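Local structure of MHC class I protein (Ginglymostoma cirratum, 6LUP) at residues N192-Y203 with G232-F242; G25-V33 with L166-L177. The protein probably presents short peptides in the groove of its membrane-distal domain for recognition by T-cell receptors, as classical MHC class I molecules do. All coordinates share one frame; numbering follows the deposited sequence.

Overall arrangement
Contact 1 (192-203 with 232-242) and contact 2 (25-33 with 166-177) lie in different domains, their centres about 28 Å apart, and share no strand or helix. The first joins two neighbouring strands of the immunoglobulin C1-set domain and is held mainly by backbone hydrogen bonds, with one face turned into the sandwich and the other reaching the partner chain; a few of its touching residues are exposed. The second, with none exposed, sets a strand hairpin of the peptide-binding domain against the end of a groove helix, through apolar side chains and one bridging water. They meet at the domain junction, where Tyr203 OH makes a weak hydrogen bond to Asp29 N.

Contact 1: residues N192-Y203 with G232-F242; sequences NKQLSCVATGFY and GSYQIHRSTEF
Leu195 sets its CD1 methyl squarely over the ring of Phe242, 3.6 Å from the ring centroid and only 10° off the ring normal, a CH-pi contact that closes one end of the strand pair. Phe242 carries CG anti to its own N (chi1 -173°), which brings the ring back across the neighbouring strand, and its N donates to Lys193 O. Between the ends, strands 194-200 and 234-241 run antiparallel, paired through Leu195 with Thr240, Cys197 with Arg238 and Ala199 with Ile236; each pair exchanges two backbone hydrogen bonds, the shortest being Cys197 N to Arg238 O at 2.7 Å. On the face bearing Ser196 and Thr200, Val198 and His237 point the same way, and Val198 CG2 lies over one face of the imidazole, 3.6 Å from its centroid. His237 ND1 and Ser196 OG are each hydrogen-bonded to an aromatic side chain of the partner chain, and Thr200 OG1 to its backbone, so this face belongs to the subunit interface. At the other end Gly201 and Phe202 both face Tyr234, forming a G1 bulge. The Phe202 ring then turns over the neighbouring strand: Tyr234 O sits above one of its faces, 3.3 Å from Phe202 CE2, while CZ comes within 4.0 Å of Ile236 CG2. Cys197 points into the sandwich, where it forms a disulfide with Cys252 of the second sheet. Such a cystine, pinning paired antiparallel strands across the sandwich, is characteristic of immunoglobulin domains, here one of the C1 set.

Contact 2: residues G25-V33 with L166-L177; sequences GYVDDQQFV and LQKYLKNGNVEL
Val27 supplies most of the apolar contact, its two methyls serving different neighbours. With CG1 anti to the backbone N (chi1 177°), that branch reaches Leu177 CD2 at 3.8 Å and Leu166 CD1 at 3.9 Å, while CG2 is turned to Tyr169 and lies 3.9 Å from its CD2. Leu177 crosses both Val27 and Gln30 at about a right angle, its CD2 packing against the aliphatic part of Gln30, so the chain following the end of helix 148-172 folds back onto the hairpin.

The aromatic contribution comes from Phe32 and Tyr169. Phe32 CE2 stands over one face of the Tyr169 ring, displaced toward its rim; the centroids are 4.9 Å apart and the planes inclined at 56°. Val27 CG2 and Val33 CG2 lie over opposite faces of the Phe32 ring, sandwiching it within the hairpin. Beyond this packing, Tyr169 OH is hydrogen-bonded to Tyr57 and to the backbone of the bound peptide, which places the pair at one end of the peptide-binding groove.

One polar link runs through a water, which donates to Asp28 OD2 at 2.7 Å and to Leu177 O at 2.8 Å, tying the type II' turn of Val27 to Gln30 to the chain beyond the helix. The Asp28 carboxylate also accepts from Ser4 N through OD1 and is bonded to His3 ND1 through OD2, which fixes its rotation on both oxygens.

Helix and hairpin are therefore joined by apolar packing with a single water bridge beside it: methyl groups and rings seat the peptide-contacting Tyr169 against the sheet floor, and Asp28, held by His3 and Ser4, offers a fixed acceptor to the water that also donates to Leu177 O.

Contact 1: residues N192-Y203 with G232-F242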
loop_
_atom_site.group_PDB
_atom_site.type_symbol
_atom_site.label_atom_id
_atom_site.label_comp_id
_atom_site.label_asym_id
_atom_site.label_seq_id
_atom_site.Cartn_x
_atom_site.Cartn_y
_atom_site.Cartn_z
ATOM N N ASN A 192 23.149 16.228 -18.313
ATOM C CA ASN A 192 23.803 15.146 -19.065
ATOM C C ASN A 192 24.769 14.273 -18.247
ATOM O O ASN A 192 25.545 13.491 -18.803
ATOM C CB ASN A 192 24.482 15.689 -20.332
ATOM C CG ASN A 192 23.487 16.235 -21.339
ATOM O OD1 ASN A 192 23.237 15.617 -22.372
ATOM N ND2 ASN A 192 22.907 17.396 -21.040
ATOM N N LYS A 193 24.695 14.413 -16.926
ATOM C CA LYS A 193 25.490 13.619 -15.993
ATOM C C LYS A 193 24.959 12.184 -15.898
ATOM O O LYS A 193 25.739 11.233 -15.834
ATOM C CB LYS A 193 25.502 14.296 -14.611
ATOM C CG LYS A 193 26.280 13.568 -13.522
ATOM C CD LYS A 193 26.479 14.460 -12.302
ATOM C CE LYS A 193 26.909 13.665 -11.072
ATOM N NZ LYS A 193 25.766 12.991 -10.386
ATOM N N GLN A 194 23.635 12.035 -15.892
ATOM C CA GLN A 194 23.004 10.725 -15.721
ATOM C C GLN A 194 21.960 10.427 -16.793
ATOM O O GLN A 194 21.366 11.339 -17.373
ATOM C CB GLN A 194 22.384 10.599 -14.326
ATOM C CG GLN A 194 23.349 10.913 -13.195
ATOM C CD GLN A 194 22.994 10.221 -11.897
ATOM O OE1 GLN A 194 22.665 9.033 -11.878
ATOM N NE2 GLN A 194 23.076 10.957 -10.793
ATOM N N LEU A 195 21.756 9.140 -17.056
ATOM C CA LEU A 195 20.757 8.692 -18.017
ATOM C C LEU A 195 19.648 7.971 -17.264
ATOM O O LEU A 195 19.901 6.969 -16.594
ATOM C CB LEU A 195 21.400 7.769 -19.050
ATOM C CG LEU A 195 20.831 7.784 -20.471
ATOM C CD1 LEU A 195 21.148 9.095 -21.178
ATOM C CD2 LEU A 195 21.392 6.614 -21.263
ATOM N N SER A 196 18.422 8.482 -17.367
ATOM C CA SER A 196 17.330 7.989 -16.530
ATOM C C SER A 196 16.157 7.398 -17.299
ATOM O O SER A 196 15.570 8.043 -18.172
ATOM C CB SER A 196 16.833 9.086 -15.588
ATOM O OG SER A 196 16.033 8.540 -14.553
ATOM N N CYS A 197 15.828 6.157 -16.952
ATOM C CA CYS A 197 14.649 5.495 -17.480
ATOM C C CYS A 197 13.506 5.610 -16.482
ATOM O O CYS A 197 13.578 5.065 -15.374
ATOM C CB CYS A 197 14.930 4.028 -17.794
ATOM S SG CYS A 197 13.680 3.319 -18.882
ATOM N N VAL A 198 12.466 6.335 -16.884
ATOM C CA VAL A 198 11.303 6.573 -16.033
ATOM C C VAL A 198 10.021 5.991 -16.634
ATOM O O VAL A 198 9.598 6.372 -17.730
ATOM C CB VAL A 198 11.144 8.073 -15.651
ATOM C CG1 VAL A 198 11.428 8.987 -16.834
ATOM C CG2 VAL A 198 9.767 8.350 -15.057
ATOM N N ALA A 199 9.435 5.044 -15.907
ATOM C CA ALA A 199 8.147 4.456 -16.265
ATOM C C ALA A 199 7.089 4.973 -15.310
ATOM O O ALA A 199 7.282 4.968 -14.094
ATOM C CB ALA A 199 8.216 2.939 -16.217
ATOM N N THR A 200 5.976 5.431 -15.871
ATOM C CA THR A 200 4.899 6.011 -15.075
ATOM C C THR A 200 3.525 5.604 -15.609
ATOM O O THR A 200 3.394 5.188 -16.764
ATOM C CB THR A 200 5.029 7.550 -14.996
ATOM O OG1 THR A 200 4.235 8.050 -13.913
ATOM C CG2 THR A 200 4.610 8.214 -16.309
ATOM N N GLY A 201 2.514 5.715 -14.750
ATOM C CA GLY A 201 1.126 5.438 -15.120
ATOM C C GLY A 201 0.766 3.973 -15.315
ATOM O O GLY A 201 -0.220 3.662 -15.988
ATOM N N PHE A 202 1.549 3.073 -14.724
ATOM C CA PHE A 202 1.300 1.640 -14.878
ATOM C C PHE A 202 0.562 1.010 -13.703
ATOM O O PHE A 202 0.665 1.469 -12.564
ATOM C CB PHE A 202 2.589 0.868 -15.192
ATOM C CG PHE A 202 3.673 1.015 -14.158
ATOM C CD1 PHE A 202 3.727 0.167 -13.053
ATOM C CD2 PHE A 202 4.673 1.979 -14.307
ATOM C CE1 PHE A 202 4.740 0.291 -12.109
ATOM C CE2 PHE A 202 5.688 2.106 -13.366
ATOM C CZ PHE A 202 5.720 1.264 -12.264
ATOM N N TYR A 203 -0.197 -0.039 -14.009
ATOM C CA TYR A 203 -0.923 -0.831 -13.018
ATOM C C TYR A 203 -0.987 -2.276 -13.520
ATOM O O TYR A 203 -1.277 -2.498 -14.697
ATOM C CB TYR A 203 -2.344 -0.282 -12.794
ATOM C CG TYR A 203 -3.183 -1.199 -11.943
ATOM C CD1 TYR A 203 -3.844 -2.292 -12.510
ATOM C CD2 TYR A 203 -3.278 -1.004 -10.567
ATOM C CE1 TYR A 203 -4.581 -3.161 -11.732
ATOM C CE2 TYR A 203 -4.019 -1.863 -9.781
ATOM C CZ TYR A 203 -4.665 -2.940 -10.366
ATOM O OH TYR A 203 -5.398 -3.795 -9.584
ATOM N N GLY A 232 -4.063 5.672 -8.515
ATOM C CA GLY A 232 -4.023 4.216 -8.458
ATOM C C GLY A 232 -2.921 3.584 -9.295
ATOM O O GLY A 232 -2.696 2.376 -9.215
ATOM N N SER A 233 -2.232 4.387 -10.102
ATOM C CA SER A 233 -1.112 3.881 -10.900
ATOM C C SER A 233 0.215 4.040 -10.155
ATOM O O SER A 233 0.260 4.625 -9.069
ATOM C CB SER A 233 -1.063 4.560 -12.273
ATOM O OG SER A 233 -0.629 5.904 -12.170
ATOM N N TYR A 234 1.289 3.509 -10.738
ATOM C CA TYR A 234 2.609 3.529 -10.108
ATOM C C TYR A 234 3.682 4.086 -11.041
ATOM O O TYR A 234 3.463 4.213 -12.247
ATOM C CB TYR A 234 2.984 2.123 -9.622
ATOM C CG TYR A 234 1.968 1.538 -8.667
ATOM C CD1 TYR A 234 0.833 0.877 -9.145
ATOM C CD2 TYR A 234 2.121 1.673 -7.287
ATOM C CE1 TYR A 234 -0.113 0.358 -8.279
ATOM C CE2 TYR A 234 1.179 1.153 -6.410
ATOM C CZ TYR A 234 0.064 0.497 -6.913
ATOM O OH TYR A 234 -0.878 -0.025 -6.057
ATOM N N GLN A 235 4.833 4.423 -10.469
ATOM C CA GLN A 235 5.973 4.926 -11.233
ATOM C C GLN A 235 7.295 4.405 -10.673
ATOM O O GLN A 235 7.370 3.979 -9.517
ATOM C CB GLN A 235 5.978 6.462 -11.280
ATOM C CG GLN A 235 6.211 7.140 -9.938
ATOM C CD GLN A 235 6.558 8.612 -10.072
ATOM O OE1 GLN A 235 5.706 9.440 -10.398
ATOM N NE2 GLN A 235 7.811 8.943 -9.810
ATOM N N ILE A 236 8.331 4.439 -11.508
ATOM C CA ILE A 236 9.676 4.046 -11.099
ATOM C C ILE A 236 10.726 4.755 -11.953
ATOM O O ILE A 236 10.532 4.961 -13.156
ATOM C CB ILE A 236 9.873 2.507 -11.133
ATOM C CG1 ILE A 236 11.258 2.126 -10.587
ATOM C CG2 ILE A 236 9.611 1.941 -12.526
ATOM C CD1 ILE A 236 11.427 0.653 -10.270
ATOM N N HIS A 237 11.823 5.141 -11.307
ATOM C CA HIS A 237 12.959 5.748 -11.985
ATOM C C HIS A 237 14.170 4.852 -11.795
ATOM O O HIS A 237 14.556 4.564 -10.661
ATOM C CB HIS A 237 13.261 7.134 -11.408
ATOM C CG HIS A 237 12.191 8.151 -11.659
ATOM N ND1 HIS A 237 12.423 9.315 -12.360
ATOM C CD2 HIS A 237 10.887 8.186 -11.295
ATOM C CE1 HIS A 237 11.309 10.023 -12.417
ATOM N NE2 HIS A 237 10.361 9.359 -11.781
ATOM N N ARG A 238 14.749 4.390 -12.899
ATOM C CA ARG A 238 16.063 3.753 -12.852
ATOM C C ARG A 238 17.073 4.543 -13.676
ATOM O O ARG A 238 16.883 4.762 -14.874
ATOM C CB ARG A 238 16.025 2.290 -13.301
ATOM C CG ARG A 238 17.302 1.551 -12.931
ATOM C CD ARG A 238 17.310 0.094 -13.360
ATOM N NE ARG A 238 16.399 -0.734 -12.574
ATOM C CZ ARG A 238 16.626 -1.157 -11.331
ATOM N NH1 ARG A 238 17.740 -0.826 -10.694
ATOM N NH2 ARG A 238 15.727 -1.914 -10.721
ATOM N N SER A 239 18.146 4.968 -13.017
ATOM C CA SER A 239 19.166 5.797 -13.650
ATOM C C SER A 239 20.579 5.274 -13.417
ATOM O O SER A 239 20.882 4.681 -12.375
ATOM C CB SER A 239 19.061 7.243 -13.162
ATOM O OG SER A 239 19.168 7.304 -11.752
ATOM N N THR A 240 21.437 5.506 -14.405
ATOM C CA THR A 240 22.837 5.125 -14.320
ATOM C C THR A 240 23.740 6.311 -14.652
ATOM O O THR A 240 23.278 7.320 -15.195
ATOM C CB THR A 240 23.160 3.925 -15.241
ATOM O OG1 THR A 240 24.429 3.372 -14.874
ATOM C CG2 THR A 240 23.177 4.335 -16.720
ATOM N N GLU A 241 25.022 6.176 -14.312
ATOM C CA GLU A 241 26.033 7.182 -14.630
ATOM C C GLU A 241 26.259 7.293 -16.137
ATOM O O GLU A 241 26.184 6.299 -16.864
ATOM C CB GLU A 241 27.346 6.879 -13.906
ATOM C CG GLU A 241 27.314 7.167 -12.409
ATOM C CD GLU A 241 27.494 8.641 -12.068
ATOM O OE1 GLU A 241 28.014 8.928 -10.968
ATOM O OE2 GLU A 241 27.126 9.517 -12.885
ATOM N N PHE A 242 26.533 8.488 -16.645
ATOM C CA PHE A 242 26.590 8.709 -18.108
ATOM C C PHE A 242 27.754 9.534 -18.772
ATOM O O PHE A 242 28.263 10.447 -18.156
ATOM C CB PHE A 242 25.244 9.382 -18.404
ATOM C CG PHE A 242 24.949 9.567 -19.836
ATOM C CD1 PHE A 242 25.066 8.530 -20.700
ATOM C CD2 PHE A 242 24.572 10.784 -20.303
ATOM C CE1 PHE A 242 24.831 8.710 -22.025
ATOM C CE2 PHE A 242 24.317 10.976 -21.625
ATOM C CZ PHE A 242 24.437 9.934 -22.491
#

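Contact 2: residues G25-V33 with L166-L177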
loop_
_atom_site.group_PDB
_atom_site.type_symbol
_atom_site.label_atom_id
_atom_site.label_comp_id
_atom_site.label_asym_id
_atom_site.label_seq_id
_atom_site.Cartn_x
_atom_site.Cartn_y
_atom_site.Cartn_z
ATOM N N GLY A 25 -9.837 -2.118 1.758
ATOM C CA GLY A 25 -9.999 -3.330 0.962
ATOM C C GLY A 25 -9.393 -3.203 -0.420
ATOM O O GLY A 25 -9.508 -2.155 -1.064
ATOM N N TYR A 26 -8.757 -4.282 -0.875
ATOM C CA TYR A 26 -8.095 -4.324 -2.177
ATOM C C TYR A 26 -8.545 -5.504 -3.015
ATOM O O TYR A 26 -8.609 -6.629 -2.525
ATOM C CB TYR A 26 -6.581 -4.446 -2.013
ATOM C CG TYR A 26 -5.876 -3.186 -1.589
ATOM C CD1 TYR A 26 -5.753 -2.856 -0.243
ATOM C CD2 TYR A 26 -5.300 -2.338 -2.532
ATOM C CE1 TYR A 26 -5.094 -1.700 0.154
ATOM C CE2 TYR A 26 -4.639 -1.183 -2.151
ATOM C CZ TYR A 26 -4.540 -0.867 -0.806
ATOM O OH TYR A 26 -3.883 0.280 -0.415
ATOM N N VAL A 27 -8.849 -5.239 -4.279
ATOM C CA VAL A 27 -8.861 -6.273 -5.301
ATOM C C VAL A 27 -7.548 -6.114 -6.061
ATOM O O VAL A 27 -7.282 -5.053 -6.633
ATOM C CB VAL A 27 -10.054 -6.129 -6.262
ATOM C CG1 VAL A 27 -9.971 -7.180 -7.355
ATOM C CG2 VAL A 27 -11.372 -6.246 -5.504
ATOM N N ASP A 28 -6.719 -7.154 -6.051
ATOM C CA ASP A 28 -5.363 -7.066 -6.596
ATOM C C ASP A 28 -4.647 -5.872 -5.961
ATOM O O ASP A 28 -4.583 -5.777 -4.732
ATOM C CB ASP A 28 -5.378 -6.972 -8.131
ATOM C CG ASP A 28 -5.947 -8.225 -8.794
ATOM O OD1 ASP A 28 -5.614 -9.345 -8.343
ATOM O OD2 ASP A 28 -6.719 -8.092 -9.769
ATOM N N ASP A 29 -4.139 -4.953 -6.780
ATOM C CA ASP A 29 -3.450 -3.767 -6.270
ATOM C C ASP A 29 -4.351 -2.545 -6.122
ATOM O O ASP A 29 -3.882 -1.470 -5.750
ATOM C CB ASP A 29 -2.277 -3.399 -7.179
ATOM C CG ASP A 29 -1.032 -4.198 -6.887
ATOM O OD1 ASP A 29 -1.051 -5.077 -5.997
ATOM O OD2 ASP A 29 -0.020 -3.935 -7.564
ATOM N N GLN A 30 -5.632 -2.695 -6.420
ATOM C CA GLN A 30 -6.538 -1.551 -6.435
ATOM C C GLN A 30 -7.395 -1.484 -5.171
ATOM O O GLN A 30 -8.139 -2.424 -4.862
ATOM C CB GLN A 30 -7.409 -1.598 -7.695
ATOM C CG GLN A 30 -8.553 -0.597 -7.728
ATOM C CD GLN A 30 -9.324 -0.659 -9.032
ATOM O OE1 GLN A 30 -8.778 -0.391 -10.100
ATOM N NE2 GLN A 30 -10.599 -1.006 -8.950
ATOM N N GLN A 31 -7.283 -0.376 -4.439
ATOM C CA GLN A 31 -8.138 -0.155 -3.281
ATOM C C GLN A 31 -9.557 0.132 -3.745
ATOM O O GLN A 31 -9.763 0.942 -4.650
ATOM C CB GLN A 31 -7.632 1.001 -2.423
ATOM C CG GLN A 31 -8.180 0.956 -1.005
ATOM C CD GLN A 31 -8.132 2.294 -0.298
ATOM O OE1 GLN A 31 -7.170 3.043 -0.428
ATOM N NE2 GLN A 31 -9.172 2.592 0.476
ATOM N N PHE A 32 -10.535 -0.527 -3.136
ATOM C CA PHE A 32 -11.925 -0.360 -3.569
ATOM C C PHE A 32 -12.887 0.049 -2.456
ATOM O O PHE A 32 -13.934 0.623 -2.730
ATOM C CB PHE A 32 -12.420 -1.596 -4.343
ATOM C CG PHE A 32 -12.760 -2.781 -3.476
ATOM C CD1 PHE A 32 -11.760 -3.525 -2.858
ATOM C CD2 PHE A 32 -14.088 -3.179 -3.313
ATOM C CE1 PHE A 32 -12.076 -4.621 -2.064
ATOM C CE2 PHE A 32 -14.410 -4.281 -2.527
ATOM C CZ PHE A 32 -13.402 -5.001 -1.900
ATOM N N VAL A 33 -12.529 -0.242 -1.208
ATOM C CA VAL A 33 -13.339 0.164 -0.055
ATOM C C VAL A 33 -12.479 0.749 1.068
ATOM O O VAL A 33 -11.261 0.539 1.122
ATOM C CB VAL A 33 -14.248 -0.972 0.495
ATOM C CG1 VAL A 33 -15.380 -1.284 -0.476
ATOM C CG2 VAL A 33 -13.452 -2.232 0.828
ATOM N N LEU A 166 -14.592 -12.276 -4.706
ATOM C CA LEU A 166 -13.492 -11.863 -5.576
ATOM C C LEU A 166 -13.884 -12.083 -7.037
ATOM O O LEU A 166 -13.663 -11.213 -7.878
ATOM C CB LEU A 166 -12.186 -12.595 -5.238
ATOM C CG LEU A 166 -10.982 -12.329 -6.161
ATOM C CD1 LEU A 166 -10.602 -10.854 -6.230
ATOM C CD2 LEU A 166 -9.775 -13.167 -5.761
ATOM N N GLN A 167 -14.497 -13.231 -7.321
ATOM C CA GLN A 167 -14.957 -13.554 -8.670
ATOM C C GLN A 167 -16.041 -12.606 -9.175
ATOM O O GLN A 167 -16.090 -12.287 -10.365
ATOM C CB GLN A 167 -15.417 -15.009 -8.746
ATOM C CG GLN A 167 -14.267 -15.962 -9.030
ATOM C CD GLN A 167 -14.594 -17.408 -8.723
ATOM O OE1 GLN A 167 -15.655 -17.720 -8.181
ATOM N NE2 GLN A 167 -13.674 -18.303 -9.067
ATOM N N LYS A 168 -16.892 -12.149 -8.261
ATOM C CA LYS A 168 -17.924 -11.181 -8.588
ATOM C C LYS A 168 -17.285 -9.830 -8.882
ATOM O O LYS A 168 -17.634 -9.171 -9.860
ATOM C CB LYS A 168 -18.930 -11.059 -7.443
ATOM C CG LYS A 168 -20.119 -10.164 -7.756
ATOM C CD LYS A 168 -20.856 -9.756 -6.494
ATOM C CE LYS A 168 -22.129 -9.008 -6.839
ATOM N NZ LYS A 168 -22.822 -8.536 -5.614
ATOM N N TYR A 169 -16.341 -9.433 -8.032
ATOM C CA TYR A 169 -15.614 -8.180 -8.208
ATOM C C TYR A 169 -14.877 -8.129 -9.543
ATOM O O TYR A 169 -14.915 -7.114 -10.235
ATOM C CB TYR A 169 -14.629 -7.951 -7.059
ATOM C CG TYR A 169 -15.267 -7.759 -5.696
ATOM C CD1 TYR A 169 -16.524 -7.167 -5.560
ATOM C CD2 TYR A 169 -14.592 -8.142 -4.538
ATOM C CE1 TYR A 169 -17.099 -6.985 -4.313
ATOM C CE2 TYR A 169 -15.155 -7.960 -3.284
ATOM C CZ TYR A 169 -16.405 -7.383 -3.176
ATOM O OH TYR A 169 -16.962 -7.203 -1.931
ATOM N N LEU A 170 -14.222 -9.230 -9.900
ATOM C CA LEU A 170 -13.505 -9.329 -11.174
ATOM C C LEU A 170 -14.419 -9.170 -12.389
ATOM O O LEU A 170 -14.009 -8.616 -13.405
ATOM C CB LEU A 170 -12.718 -10.640 -11.261
ATOM C CG LEU A 170 -11.491 -10.754 -10.348
ATOM C CD1 LEU A 170 -11.038 -12.200 -10.243
ATOM C CD2 LEU A 170 -10.345 -9.870 -10.814
ATOM N N LYS A 171 -15.656 -9.648 -12.284
ATOM C CA LYS A 171 -16.644 -9.424 -13.332
ATOM C C LYS A 171 -17.111 -7.964 -13.343
ATOM O O LYS A 171 -17.053 -7.301 -14.377
ATOM C CB LYS A 171 -17.825 -10.389 -13.177
ATOM C CG LYS A 171 -19.031 -10.076 -14.053
ATOM C CD LYS A 171 -20.306 -10.629 -13.426
ATOM C CE LYS A 171 -21.546 -9.875 -13.893
ATOM N NZ LYS A 171 -22.715 -10.130 -13.001
ATOM N N ASN A 172 -17.556 -7.463 -12.191
ATOM C CA ASN A 172 -18.112 -6.108 -12.091
ATOM C C ASN A 172 -17.103 -4.973 -12.257
ATOM O O ASN A 172 -17.471 -3.873 -12.668
ATOM C CB ASN A 172 -18.881 -5.933 -10.778
ATOM C CG ASN A 172 -20.222 -6.650 -10.780
ATOM O OD1 ASN A 172 -20.725 -7.040 -9.727
ATOM N ND2 ASN A 172 -20.811 -6.822 -11.960
ATOM N N GLY A 173 -15.844 -5.232 -11.918
ATOM C CA GLY A 173 -14.782 -4.241 -12.069
ATOM C C GLY A 173 -13.837 -4.600 -13.198
ATOM O O GLY A 173 -12.732 -4.077 -13.278
ATOM N N ASN A 174 -14.301 -5.489 -14.072
ATOM C CA ASN A 174 -13.521 -6.041 -15.179
ATOM C C ASN A 174 -12.573 -5.068 -15.879
ATOM O O ASN A 174 -11.355 -5.262 -15.846
ATOM C CB ASN A 174 -14.463 -6.699 -16.195
ATOM C CG ASN A 174 -13.726 -7.352 -17.350
ATOM O OD1 ASN A 174 -14.202 -7.324 -18.481
ATOM N ND2 ASN A 174 -12.567 -7.945 -17.071
ATOM N N VAL A 175 -13.120 -4.034 -16.514
ATOM C CA VAL A 175 -12.283 -3.110 -17.286
ATOM C C VAL A 175 -11.415 -2.255 -16.364
ATOM O O VAL A 175 -10.242 -2.002 -16.653
ATOM C CB VAL A 175 -13.093 -2.248 -18.290
ATOM C CG1 VAL A 175 -14.071 -1.324 -17.582
ATOM C CG2 VAL A 175 -12.160 -1.435 -19.171
ATOM N N GLU A 176 -11.995 -1.849 -15.240
ATOM C CA GLU A 176 -11.308 -1.034 -14.249
ATOM C C GLU A 176 -10.133 -1.779 -13.619
ATOM O O GLU A 176 -9.192 -1.157 -13.133
ATOM C CB GLU A 176 -12.282 -0.575 -13.161
ATOM C CG GLU A 176 -13.387 0.362 -13.640
ATOM C CD GLU A 176 -14.557 -0.355 -14.312
ATOM O OE1 GLU A 176 -15.415 0.340 -14.896
ATOM O OE2 GLU A 176 -14.624 -1.606 -14.268
ATOM N N LEU A 177 -10.189 -3.108 -13.640
ATOM C CA LEU A 177 -9.148 -3.932 -13.025
ATOM C C LEU A 177 -8.099 -4.460 -14.005
ATOM O O LEU A 177 -7.209 -5.216 -13.619
ATOM C CB LEU A 177 -9.778 -5.080 -12.235
ATOM C CG LEU A 177 -10.491 -4.652 -10.948
ATOM C CD1 LEU A 177 -11.526 -5.689 -10.541
ATOM C CD2 LEU A 177 -9.492 -4.378 -9.830
HETATM O O HOH W 1 -6.245 -5.789 -11.055
#